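Fumarate reductase iron-sulfur subunit (Mycolicibacterium smegmatis, PDB 7D6V) probably serves as the electron-transfer subunit of the succinate dehydrogenase Sdh1, its iron-sulfur clusters carrying electrons from succinate oxidation towards quinone. Local coordinates at residues Lys58-Leu72 against Ile146-Arg159. Residues are numbered along the deposited sequence; the frame is centred on the assembly and turned at random.
Sequences KCGSCSAEINGRPRL and IECFLCQNVCHVVR. With SF4 (iron/sulfur cluster), chain F; FES (Fe2/s2 (inorganic) cluster), chain E; F3S (Fe3-s4 cluster), chain G.
Strand 70-72 runs nearly antiparallel to helix 150-154, at 162° with the axes 8.8 Å apart, and the loop leading into strand 63-65 comes up to the loop before the helix, where G60 CA and C148 CA are 3.6 Å apart. G60, with no side chain and a positive phi, suits this tight passage. L150, branched and apolar, fills the middle: its CD2 meets P70 CB at 3.7 Å and S63 CB, while CD1 faces L72 CG. I146 lays CD1 against G60 N. S63, small and polar, donates OG to C148 O at 3.2 Å from above the carbonyl plane. Buried E65 stretches out, and its OE2 accepts N153 ND2 on the anti side (3.0 Å, 171°) and, in a salt bridge, R159 NH1 on the syn side (3.0 Å), both from one face of the carboxylate. R159 reaches it with CG anti to the backbone N (chi1 176°) and the chain extended beyond; NH1 also bonds N153 O, helping hold the guanidinium. R93 N is a further donor to OE2. The salt bridge probably balances the buried carboxylate's charge. C59 and C62 bind the [2Fe-2S] cluster, C148 and C151 the [4Fe-4S] cluster; the contact packs the plant-type ferredoxin domain against the dicluster domain, as in succinate dehydrogenase and fumarate reductase iron-sulfur subunits.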
# COMPACT_ATOMS: atom_id res chain seq x y z
N LYS B 58 2.96 2.97 -1.35
CA LYS B 58 2.05 2.84 -0.22
C LYS B 58 0.60 3.18 -0.56
O LYS B 58 -0.30 2.94 0.25
CB LYS B 58 2.51 3.74 0.94
CG LYS B 58 3.81 3.31 1.58
CD LYS B 58 4.15 4.20 2.75
CE LYS B 58 5.49 3.82 3.34
NZ LYS B 58 5.44 2.47 3.95
N CYS B 59 0.17 3.64 -1.58
CA CYS B 59 -1.18 3.70 -2.13
C CYS B 59 -1.97 3.10 -3.29
O CYS B 59 -3.08 2.60 -3.10
CB CYS B 59 -1.94 4.97 -1.75
SG CYS B 59 -1.57 6.45 -2.71
N GLY B 60 -1.19 3.22 -4.65
CA GLY B 60 -1.89 2.81 -5.84
C GLY B 60 -2.56 3.84 -6.72
O GLY B 60 -3.28 3.49 -7.66
N SER B 61 -2.33 5.12 -6.42
CA SER B 61 -2.96 6.18 -7.20
C SER B 61 -2.28 6.37 -8.55
O SER B 61 -2.95 6.60 -9.56
CB SER B 61 -2.96 7.48 -6.42
OG SER B 61 -3.54 7.30 -5.14
N CYS B 62 -0.95 6.37 -8.53
CA CYS B 62 -0.14 6.64 -9.72
C CYS B 62 0.17 5.48 -10.66
O CYS B 62 1.26 5.43 -11.24
CB CYS B 62 1.17 7.32 -9.31
SG CYS B 62 2.44 6.19 -8.69
N SER B 63 -0.76 4.55 -10.82
CA SER B 63 -0.54 3.45 -11.75
C SER B 63 -0.58 3.95 -13.19
O SER B 63 -1.52 4.65 -13.58
CB SER B 63 -1.59 2.36 -11.53
OG SER B 63 -1.56 1.89 -10.20
N ALA B 64 0.43 3.58 -13.97
CA ALA B 64 0.46 3.89 -15.39
C ALA B 64 1.25 2.80 -16.09
O ALA B 64 1.61 1.79 -15.48
CB ALA B 64 1.06 5.29 -15.63
N GLU B 65 1.51 2.99 -17.38
CA GLU B 65 2.38 2.09 -18.14
C GLU B 65 3.56 2.93 -18.61
O GLU B 65 3.44 3.72 -19.55
CB GLU B 65 1.62 1.45 -19.29
CG GLU B 65 0.44 0.62 -18.82
CD GLU B 65 -0.22 -0.17 -19.93
OE1 GLU B 65 0.35 -0.23 -21.04
OE2 GLU B 65 -1.30 -0.73 -19.69
N ILE B 66 4.71 2.74 -17.95
CA ILE B 66 5.77 3.74 -18.00
C ILE B 66 6.54 3.67 -19.31
O ILE B 66 6.86 4.70 -19.91
CB ILE B 66 6.70 3.60 -16.78
CG1 ILE B 66 5.99 4.10 -15.53
CG2 ILE B 66 7.98 4.38 -17.00
CD1 ILE B 66 5.35 5.44 -15.72
N ASN B 67 6.92 2.48 -19.74
CA ASN B 67 7.52 2.34 -21.06
C ASN B 67 7.02 1.05 -21.72
O ASN B 67 7.78 0.28 -22.30
CB ASN B 67 9.04 2.39 -20.96
CG ASN B 67 9.70 2.64 -22.29
OD1 ASN B 67 9.04 2.74 -23.32
ND2 ASN B 67 11.02 2.77 -22.28
N GLY B 68 5.71 0.82 -21.61
CA GLY B 68 5.11 -0.43 -21.99
C GLY B 68 4.84 -1.37 -20.83
O GLY B 68 4.13 -2.36 -21.01
N ARG B 69 5.38 -1.07 -19.65
CA ARG B 69 5.27 -1.90 -18.47
C ARG B 69 4.38 -1.24 -17.43
O ARG B 69 4.60 -0.07 -17.10
CB ARG B 69 6.65 -2.17 -17.87
CG ARG B 69 7.76 -2.31 -18.88
CD ARG B 69 7.71 -3.65 -19.57
NE ARG B 69 7.89 -4.75 -18.62
CZ ARG B 69 9.05 -5.35 -18.38
NH1 ARG B 69 10.14 -4.96 -19.03
NH2 ARG B 69 9.12 -6.33 -17.50
N PRO B 70 3.39 -1.94 -16.89
CA PRO B 70 2.59 -1.38 -15.80
C PRO B 70 3.41 -1.12 -14.55
O PRO B 70 3.91 -2.06 -13.92
CB PRO B 70 1.51 -2.45 -15.56
CG PRO B 70 1.47 -3.23 -16.83
CD PRO B 70 2.87 -3.25 -17.33
N ARG B 71 3.55 0.14 -14.17
CA ARG B 71 4.37 0.58 -13.06
C ARG B 71 3.62 1.61 -12.22
O ARG B 71 2.54 2.08 -12.59
CB ARG B 71 5.69 1.19 -13.54
CG ARG B 71 6.60 0.26 -14.32
CD ARG B 71 7.10 -0.87 -13.45
NE ARG B 71 7.76 -0.37 -12.25
CZ ARG B 71 9.04 -0.04 -12.19
NH1 ARG B 71 9.81 -0.13 -13.26
NH2 ARG B 71 9.55 0.41 -11.05
N LEU B 72 4.20 1.94 -11.08
CA LEU B 72 3.84 3.13 -10.32
C LEU B 72 4.77 4.26 -10.72
O LEU B 72 5.99 4.07 -10.77
CB LEU B 72 3.93 2.88 -8.82
CG LEU B 72 2.98 1.88 -8.17
CD1 LEU B 72 3.37 1.67 -6.72
CD2 LEU B 72 1.54 2.35 -8.27
N ILE B 146 -1.69 -2.79 -1.69
CA ILE B 146 -2.16 -1.44 -1.97
C ILE B 146 -2.94 -1.51 -3.27
O ILE B 146 -2.43 -1.98 -4.29
CB ILE B 146 -0.99 -0.44 -2.04
CG1 ILE B 146 -0.05 -0.74 -3.21
CG2 ILE B 146 -0.20 -0.46 -0.76
CD1 ILE B 146 0.79 0.43 -3.64
N GLU B 147 -4.20 -1.09 -3.24
CA GLU B 147 -5.05 -1.39 -4.38
C GLU B 147 -4.67 -0.52 -5.57
O GLU B 147 -5.37 0.43 -5.92
CB GLU B 147 -6.52 -1.20 -3.99
CG GLU B 147 -7.05 -2.33 -3.14
CD GLU B 147 -8.48 -2.14 -2.73
OE1 GLU B 147 -8.92 -0.97 -2.63
OE2 GLU B 147 -9.18 -3.15 -2.50
N CYS B 148 -3.57 -0.89 -6.22
CA CYS B 148 -3.09 -0.17 -7.39
C CYS B 148 -3.80 -0.70 -8.64
O CYS B 148 -4.05 0.05 -9.58
CB CYS B 148 -1.58 -0.32 -7.54
SG CYS B 148 -1.05 -1.79 -8.45
N PHE B 149 -4.11 -1.99 -8.63
CA PHE B 149 -4.80 -2.64 -9.74
C PHE B 149 -3.89 -2.82 -10.96
O PHE B 149 -4.38 -2.96 -12.08
CB PHE B 149 -6.06 -1.87 -10.13
CG PHE B 149 -6.98 -1.60 -8.97
CD1 PHE B 149 -7.36 -2.63 -8.12
CD2 PHE B 149 -7.46 -0.33 -8.72
CE1 PHE B 149 -8.19 -2.40 -7.06
CE2 PHE B 149 -8.29 -0.09 -7.65
CZ PHE B 149 -8.66 -1.13 -6.82
N LEU B 150 -2.58 -2.83 -10.75
CA LEU B 150 -1.66 -3.13 -11.85
C LEU B 150 -1.80 -4.58 -12.28
O LEU B 150 -1.68 -4.89 -13.48
CB LEU B 150 -0.23 -2.81 -11.44
CG LEU B 150 0.15 -1.34 -11.34
CD1 LEU B 150 1.53 -1.18 -10.72
CD2 LEU B 150 0.09 -0.67 -12.70
N CYS B 151 -2.10 -5.45 -11.32
CA CYS B 151 -2.31 -6.86 -11.61
C CYS B 151 -3.54 -6.97 -12.50
O CYS B 151 -3.53 -7.68 -13.51
CB CYS B 151 -2.51 -7.65 -10.32
SG CYS B 151 -3.97 -7.17 -9.37
N GLN B 152 -4.61 -6.28 -12.12
CA GLN B 152 -5.84 -6.28 -12.90
C GLN B 152 -5.59 -5.72 -14.30
O GLN B 152 -6.17 -6.20 -15.28
CB GLN B 152 -6.91 -5.46 -12.19
CG GLN B 152 -7.12 -5.84 -10.74
CD GLN B 152 -8.11 -6.97 -10.57
OE1 GLN B 152 -7.76 -8.05 -10.13
NE2 GLN B 152 -9.36 -6.71 -10.92
N ASN B 153 -4.75 -4.70 -14.40
CA ASN B 153 -4.43 -4.11 -15.69
C ASN B 153 -3.69 -5.09 -16.59
O ASN B 153 -3.98 -5.18 -17.79
CB ASN B 153 -3.61 -2.84 -15.50
CG ASN B 153 -3.24 -2.18 -16.80
OD1 ASN B 153 -4.10 -1.68 -17.52
ND2 ASN B 153 -1.95 -2.17 -17.12
N VAL B 154 -2.73 -5.83 -16.04
CA VAL B 154 -1.83 -6.58 -16.91
C VAL B 154 -2.41 -7.95 -17.29
O VAL B 154 -2.00 -8.53 -18.30
CB VAL B 154 -0.45 -6.73 -16.24
CG1 VAL B 154 -0.54 -7.68 -15.07
CG2 VAL B 154 0.60 -7.18 -17.24
N CYS B 155 -3.29 -8.48 -16.46
CA CYS B 155 -3.89 -9.79 -16.72
C CYS B 155 -4.42 -9.84 -18.15
O CYS B 155 -5.10 -8.92 -18.59
CB CYS B 155 -5.02 -10.07 -15.73
SG CYS B 155 -5.82 -11.68 -15.96
N HIS B 156 -4.10 -10.91 -18.88
CA HIS B 156 -4.58 -11.00 -20.25
C HIS B 156 -6.02 -11.47 -20.35
O HIS B 156 -6.63 -11.30 -21.41
CB HIS B 156 -3.69 -11.93 -21.06
CG HIS B 156 -3.81 -13.37 -20.67
ND1 HIS B 156 -4.32 -14.33 -21.52
CD2 HIS B 156 -3.51 -14.01 -19.52
CE1 HIS B 156 -4.31 -15.50 -20.91
NE2 HIS B 156 -3.83 -15.33 -19.69
N VAL B 157 -6.57 -12.05 -19.29
CA VAL B 157 -7.95 -12.53 -19.34
C VAL B 157 -8.90 -11.38 -19.62
O VAL B 157 -9.81 -11.49 -20.45
CB VAL B 157 -8.31 -13.26 -18.03
CG1 VAL B 157 -9.74 -13.77 -18.08
CG2 VAL B 157 -7.35 -14.39 -17.77
N VAL B 158 -8.70 -10.25 -18.94
CA VAL B 158 -9.54 -9.08 -19.15
C VAL B 158 -8.84 -7.99 -19.96
O VAL B 158 -9.54 -7.18 -20.59
CB VAL B 158 -10.03 -8.50 -17.80
CG1 VAL B 158 -11.08 -9.40 -17.20
CG2 VAL B 158 -8.87 -8.34 -16.84
N ARG B 159 -7.51 -7.95 -19.97
CA ARG B 159 -6.81 -6.95 -20.77
C ARG B 159 -7.06 -7.15 -22.26
O ARG B 159 -7.27 -6.18 -22.99
CB ARG B 159 -5.31 -6.99 -20.47
CG ARG B 159 -4.47 -6.06 -21.32
CD ARG B 159 -3.01 -6.13 -20.93
NE ARG B 159 -2.19 -5.20 -21.69
CZ ARG B 159 -1.90 -3.96 -21.28
NH1 ARG B 159 -2.38 -3.52 -20.13
NH2 ARG B 159 -1.14 -3.18 -22.03
FE1 SF4 F . -2.49 -6.26 -7.65
FE2 SF4 F . -0.03 -6.23 -5.90
FE3 SF4 F . -2.67 -5.26 -4.81
FE4 SF4 F . -1.21 -3.64 -6.89
S1 SF4 F . -0.71 -4.43 -4.98
S2 SF4 F . -3.17 -4.46 -6.72
S3 SF4 F . -0.53 -5.44 -7.82
S4 SF4 F . -1.99 -7.06 -5.73
FE1 FES E . 0.45 6.81 -3.89
FE2 FES E . 2.49 6.31 -6.19
S1 FES E . 1.31 8.08 -5.52
S2 FES E . 1.24 4.98 -4.90
FE1 F3S G . -3.50 -12.87 -14.28
FE3 F3S G . -1.69 -14.07 -12.70
FE4 F3S G . -3.74 -15.54 -13.60
S1 F3S G . -1.30 -12.82 -14.51
S2 F3S G . -4.19 -14.61 -15.61
S3 F3S G . -3.91 -13.72 -12.19
S4 F3S G . -1.64 -16.28 -13.23